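Local atomic coordinates of NADH dehydrogenase (PDB entry 4R81), a protein that binds flavin mononucleotide and probably catalyses the oxidation of NADH or NADPH with a quinone as electron acceptor. Residues L68-I79 with W103-Y112. Sequence-based numbering, arbitrary orientation.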
loop_
_atom_site.group_PDB
_atom_site.type_symbol
_atom_site.label_atom_id
_atom_site.label_comp_id
_atom_site.label_asym_id
_atom_site.label_seq_id
_atom_site.Cartn_x
_atom_site.Cartn_y
_atom_site.Cartn_z
ATOM N N LEU A 68 8.643 -11.909 -18.842
ATOM C CA LEU A 68 8.721 -11.225 -17.556
ATOM C C LEU A 68 10.122 -10.671 -17.366
ATOM O O LEU A 68 11.088 -11.258 -17.850
ATOM C CB LEU A 68 8.400 -12.186 -16.410
ATOM C CG LEU A 68 6.940 -12.617 -16.305
ATOM C CD1 LEU A 68 6.774 -13.664 -15.222
ATOM C CD2 LEU A 68 6.080 -11.418 -16.009
ATOM N N PRO A 69 10.237 -9.536 -16.660
ATOM C CA PRO A 69 11.539 -8.945 -16.336
ATOM C C PRO A 69 12.401 -9.931 -15.547
ATOM O O PRO A 69 11.859 -10.754 -14.805
ATOM C CB PRO A 69 11.170 -7.757 -15.445
ATOM C CG PRO A 69 9.782 -7.408 -15.825
ATOM C CD PRO A 69 9.116 -8.706 -16.186
ATOM N N GLU A 70 13.720 -9.845 -15.698
ATOM C CA GLU A 70 14.619 -10.781 -15.031
ATOM C C GLU A 70 14.490 -10.776 -13.506
ATOM O O GLU A 70 14.590 -11.828 -12.870
ATOM C CB GLU A 70 16.071 -10.534 -15.458
ATOM C CG GLU A 70 16.404 -11.067 -16.852
ATOM C CD GLU A 70 17.558 -10.335 -17.510
ATOM O OE1 GLU A 70 17.733 -9.127 -17.222
ATOM O OE2 GLU A 70 18.279 -10.961 -18.322
ATOM N N ASP A 71 14.256 -9.608 -12.918
ATOM C CA ASP A 71 14.175 -9.534 -11.466
ATOM C C ASP A 71 12.921 -10.233 -10.947
ATOM O O ASP A 71 12.950 -10.887 -9.902
ATOM C CB ASP A 71 14.304 -8.090 -10.952
ATOM C CG ASP A 71 13.268 -7.145 -11.538
ATOM O OD1 ASP A 71 12.546 -7.512 -12.496
ATOM O OD2 ASP A 71 13.188 -6.003 -11.031
ATOM N N VAL A 72 11.834 -10.120 -11.703
ATOM C CA VAL A 72 10.595 -10.822 -11.377
ATOM C C VAL A 72 10.764 -12.338 -11.524
ATOM O O VAL A 72 10.313 -13.108 -10.667
ATOM C CB VAL A 72 9.410 -10.312 -12.232
ATOM C CG1 VAL A 72 8.165 -11.147 -11.978
ATOM C CG2 VAL A 72 9.134 -8.845 -11.921
ATOM N N MET A 73 11.438 -12.761 -12.593
ATOM C CA MET A 73 11.713 -14.182 -12.810
ATOM C C MET A 73 12.496 -14.775 -11.640
ATOM O O MET A 73 12.215 -15.889 -11.192
ATOM C CB MET A 73 12.469 -14.397 -14.127
ATOM C CG MET A 73 11.705 -13.935 -15.349
ATOM S SD MET A 73 12.605 -14.212 -16.885
ATOM C CE MET A 73 12.507 -15.997 -16.998
ATOM N N GLU A 74 13.467 -14.016 -11.138
ATOM C CA GLU A 74 14.261 -14.443 -9.988
ATOM C C GLU A 74 13.403 -14.593 -8.733
ATOM O O GLU A 74 13.598 -15.524 -7.953
ATOM C CB GLU A 74 15.420 -13.468 -9.733
ATOM C CG GLU A 74 16.077 -13.603 -8.362
ATOM C CD GLU A 74 16.933 -14.853 -8.225
ATOM O OE1 GLU A 74 17.264 -15.473 -9.263
ATOM O OE2 GLU A 74 17.283 -15.210 -7.075
ATOM N N GLU A 75 12.452 -13.683 -8.538
ATOM C CA GLU A 75 11.550 -13.795 -7.393
ATOM C C GLU A 75 10.702 -15.060 -7.500
ATOM O O GLU A 75 10.485 -15.761 -6.508
ATOM C CB GLU A 75 10.668 -12.549 -7.259
ATOM C CG GLU A 75 11.453 -11.285 -6.912
ATOM C CD GLU A 75 12.265 -11.436 -5.637
ATOM O OE1 GLU A 75 11.655 -11.605 -4.551
ATOM O OE2 GLU A 75 13.521 -11.401 -5.721
ATOM N N HIS A 76 10.239 -15.361 -8.709
ATOM C CA HIS A 76 9.434 -16.557 -8.919
ATOM C C HIS A 76 10.241 -17.829 -8.638
ATOM O O HIS A 76 9.705 -18.795 -8.100
ATOM C CB HIS A 76 8.829 -16.567 -10.324
ATOM C CG HIS A 76 7.799 -15.504 -10.538
ATOM N ND1 HIS A 76 7.107 -15.360 -11.724
ATOM C CD2 HIS A 76 7.332 -14.538 -9.711
ATOM C CE1 HIS A 76 6.269 -14.344 -11.620
ATOM N NE2 HIS A 76 6.386 -13.826 -10.410
ATOM N N GLU A 77 11.526 -17.821 -8.987
ATOM C CA GLU A 77 12.398 -18.949 -8.659
ATOM C C GLU A 77 12.561 -19.115 -7.151
ATOM O O GLU A 77 12.505 -20.233 -6.630
ATOM C CB GLU A 77 13.769 -18.783 -9.311
ATOM C CG GLU A 77 13.765 -18.885 -10.819
ATOM C CD GLU A 77 15.164 -19.042 -11.382
ATOM O OE1 GLU A 77 15.994 -19.708 -10.724
ATOM O OE2 GLU A 77 15.433 -18.499 -12.477
ATOM N N ARG A 78 12.770 -18.002 -6.455
ATOM C CA ARG A 78 12.900 -18.022 -4.998
ATOM C C ARG A 78 11.643 -18.566 -4.322
ATOM O O ARG A 78 11.727 -19.391 -3.407
ATOM C CB ARG A 78 13.231 -16.621 -4.477
ATOM C CG ARG A 78 14.611 -16.139 -4.906
ATOM C CD ARG A 78 14.845 -14.678 -4.556
ATOM N NE ARG A 78 16.163 -14.219 -4.986
ATOM C CZ ARG A 78 16.727 -13.086 -4.585
ATOM N NH1 ARG A 78 16.095 -12.298 -3.725
ATOM N NH2 ARG A 78 17.929 -12.748 -5.028
ATOM N N ILE A 79 10.482 -18.104 -4.778
ATOM C CA ILE A 79 9.205 -18.614 -4.280
ATOM C C ILE A 79 9.055 -20.104 -4.610
ATOM O O ILE A 79 8.559 -20.894 -3.790
ATOM C CB ILE A 79 8.028 -17.801 -4.859
ATOM C CG1 ILE A 79 8.156 -16.334 -4.435
ATOM C CG2 ILE A 79 6.689 -18.386 -4.424
ATOM C CD1 ILE A 79 7.206 -15.384 -5.155
ATOM N N TRP A 103 6.513 -4.786 -4.741
ATOM C CA TRP A 103 6.820 -6.191 -4.942
ATOM C C TRP A 103 5.544 -6.936 -5.349
ATOM O O TRP A 103 5.555 -7.696 -6.312
ATOM C CB TRP A 103 7.426 -6.787 -3.673
ATOM C CG TRP A 103 7.946 -8.187 -3.811
ATOM C CD1 TRP A 103 9.215 -8.555 -4.147
ATOM C CD2 TRP A 103 7.220 -9.410 -3.583
ATOM N NE1 TRP A 103 9.329 -9.927 -4.150
ATOM C CE2 TRP A 103 8.121 -10.476 -3.804
ATOM C CE3 TRP A 103 5.900 -9.705 -3.203
ATOM C CZ2 TRP A 103 7.743 -11.816 -3.673
ATOM C CZ3 TRP A 103 5.525 -11.038 -3.073
ATOM C CH2 TRP A 103 6.445 -12.074 -3.310
ATOM N N PHE A 104 4.433 -6.700 -4.652
ATOM C CA PHE A 104 3.176 -7.317 -5.063
ATOM C C PHE A 104 2.784 -6.870 -6.477
ATOM O O PHE A 104 2.453 -7.710 -7.326
ATOM C CB PHE A 104 2.047 -7.011 -4.067
ATOM C CG PHE A 104 2.202 -7.705 -2.738
ATOM C CD1 PHE A 104 2.049 -9.082 -2.638
ATOM C CD2 PHE A 104 2.489 -6.982 -1.591
ATOM C CE1 PHE A 104 2.201 -9.725 -1.416
ATOM C CE2 PHE A 104 2.642 -7.622 -0.361
ATOM C CZ PHE A 104 2.488 -8.991 -0.274
ATOM N N ASP A 105 2.841 -5.563 -6.736
ATOM C CA ASP A 105 2.435 -5.016 -8.038
ATOM C C ASP A 105 3.187 -5.694 -9.183
ATOM O O ASP A 105 2.607 -6.012 -10.223
ATOM C CB ASP A 105 2.704 -3.505 -8.133
ATOM C CG ASP A 105 1.895 -2.678 -7.142
ATOM O OD1 ASP A 105 0.904 -3.185 -6.577
ATOM O OD2 ASP A 105 2.265 -1.495 -6.941
ATOM N N ARG A 106 4.485 -5.913 -8.971
ATOM C CA ARG A 106 5.375 -6.404 -10.020
ATOM C C ARG A 106 5.549 -7.922 -10.063
ATOM O O ARG A 106 5.822 -8.492 -11.125
ATOM C CB ARG A 106 6.750 -5.734 -9.892
ATOM C CG ARG A 106 6.724 -4.212 -10.036
ATOM C CD ARG A 106 8.131 -3.648 -10.190
ATOM N NE ARG A 106 8.785 -4.226 -11.360
ATOM C CZ ARG A 106 9.946 -4.878 -11.346
ATOM N NH1 ARG A 106 10.631 -5.012 -10.221
ATOM N NH2 ARG A 106 10.428 -5.383 -12.476
ATOM N N VAL A 107 5.401 -8.575 -8.916
ATOM C CA VAL A 107 5.723 -9.994 -8.823
ATOM C C VAL A 107 4.478 -10.863 -8.952
ATOM O O VAL A 107 4.545 -11.968 -9.475
ATOM C CB VAL A 107 6.551 -10.305 -7.543
ATOM C CG1 VAL A 107 6.861 -11.809 -7.419
ATOM C CG2 VAL A 107 7.849 -9.488 -7.551
ATOM N N TRP A 108 3.330 -10.347 -8.523
ATOM C CA TRP A 108 2.089 -11.102 -8.654
ATOM C C TRP A 108 1.531 -10.929 -10.072
ATOM O O TRP A 108 0.555 -10.203 -10.290
ATOM C CB TRP A 108 1.059 -10.629 -7.624
ATOM C CG TRP A 108 1.070 -11.262 -6.219
ATOM C CD1 TRP A 108 0.149 -11.026 -5.246
ATOM C CD2 TRP A 108 2.008 -12.215 -5.650
ATOM N NE1 TRP A 108 0.442 -11.749 -4.116
ATOM C CE2 TRP A 108 1.573 -12.487 -4.334
ATOM C CE3 TRP A 108 3.165 -12.854 -6.117
ATOM C CZ2 TRP A 108 2.244 -13.375 -3.484
ATOM C CZ3 TRP A 108 3.834 -13.736 -5.268
ATOM C CH2 TRP A 108 3.370 -13.985 -3.967
ATOM N N THR A 109 2.147 -11.605 -11.037
ATOM C CA THR A 109 1.871 -11.364 -12.456
ATOM C C THR A 109 0.774 -12.243 -13.031
ATOM O O THR A 109 0.496 -13.328 -12.520
ATOM C CB THR A 109 3.151 -11.539 -13.302
ATOM O OG1 THR A 109 3.732 -12.820 -13.032
ATOM C CG2 THR A 109 4.148 -10.475 -12.944
ATOM N N TYR A 110 0.143 -11.763 -14.101
ATOM C CA TYR A 110 -0.880 -12.542 -14.772
ATOM C C TYR A 110 -0.250 -13.814 -15.329
ATOM O O TYR A 110 0.819 -13.773 -15.952
ATOM C CB TYR A 110 -1.553 -11.746 -15.893
ATOM C CG TYR A 110 -2.692 -12.516 -16.509
ATOM C CD1 TYR A 110 -2.471 -13.400 -17.554
ATOM C CD2 TYR A 110 -3.986 -12.395 -16.013
ATOM C CE1 TYR A 110 -3.497 -14.131 -18.097
ATOM C CE2 TYR A 110 -5.020 -13.117 -16.554
ATOM C CZ TYR A 110 -4.771 -13.983 -17.599
ATOM O OH TYR A 110 -5.795 -14.712 -18.147
ATOM N N GLY A 111 -0.919 -14.942 -15.096
ATOM C CA GLY A 111 -0.415 -16.233 -15.530
ATOM C C GLY A 111 0.360 -16.946 -14.439
ATOM O O GLY A 111 0.650 -18.138 -14.560
ATOM N N TYR A 112 0.690 -16.217 -13.376
ATOM C CA TYR A 112 1.432 -16.770 -12.247
ATOM C C TYR A 112 0.612 -16.713 -10.958
ATOM O O TYR A 112 0.268 -17.753 -10.383
ATOM C CB TYR A 112 2.744 -16.007 -12.060
ATOM C CG TYR A 112 3.570 -16.472 -10.877
ATOM C CD1 TYR A 112 4.187 -17.715 -10.882
ATOM C CD2 TYR A 112 3.739 -15.662 -9.760
ATOM C CE1 TYR A 112 4.951 -18.139 -9.805
ATOM C CE2 TYR A 112 4.494 -16.074 -8.682
ATOM C CZ TYR A 112 5.098 -17.314 -8.708
ATOM O OH TYR A 112 5.852 -17.734 -7.636
#
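His76 lies flat against the ring of Tyr112, and its far end reaches the last turn of helix 98-107. Its CB sits near CZ of the tyrosine. CG is anti to the carbonyl carbon (chi1 -68°), which swings the imidazole toward residues 107-112. ND1 lies over the CG and CD1 side of the phenol ring. CD2 meets CE2 of Tyr112 and CG1 of Val107. CE1 comes edge-on to OG1 of Thr109. At the tip, NE2 gives a nearly straight hydrogen bond of 2.8 Å to O of Val107, which accepts it on a lone pair in the carbonyl plane. The two rings form a face-to-face stack, with centroids 3.6 Å apart and planes at 15°. O of Val72, one turn earlier in the same helix, lies over the rim of the opposite face. An alanine in place of Tyr112 takes away the stacked ring and the hydroxyl against CG2 of Ile79, and would probably leave one face of His76 without its stacking partner and its ring less firmly oriented toward Val107.

CD1 of Ile79 packs against both indoles, 3.9 Å from CH2 of Trp103 and at the edge of the Trp108 ring near CZ3. Nearby, NE1 of Trp103 donates in its ring plane to OE1 of Glu75 at 2.9 Å, from above the carboxylate. Tyr7 also bonds this oxygen.

At the start of helix 70-80, Arg106 grips Asp71 end-on. NH2 of Arg106 bonds OD1 of Asp71 at 3.0 Å, and NH1 bonds OD2 at 2.9 Å. CG2 of Val72 covers one guanidinium face, and Glu55 pairs with NE.

The short helical segments cross at 97°. Here helices 70-80 and 98-107, on either side of strand 84-90 in sequence, pack together in a flavodoxin-like fold, with Asp105, next to Arg106 in the chain, touching FMN.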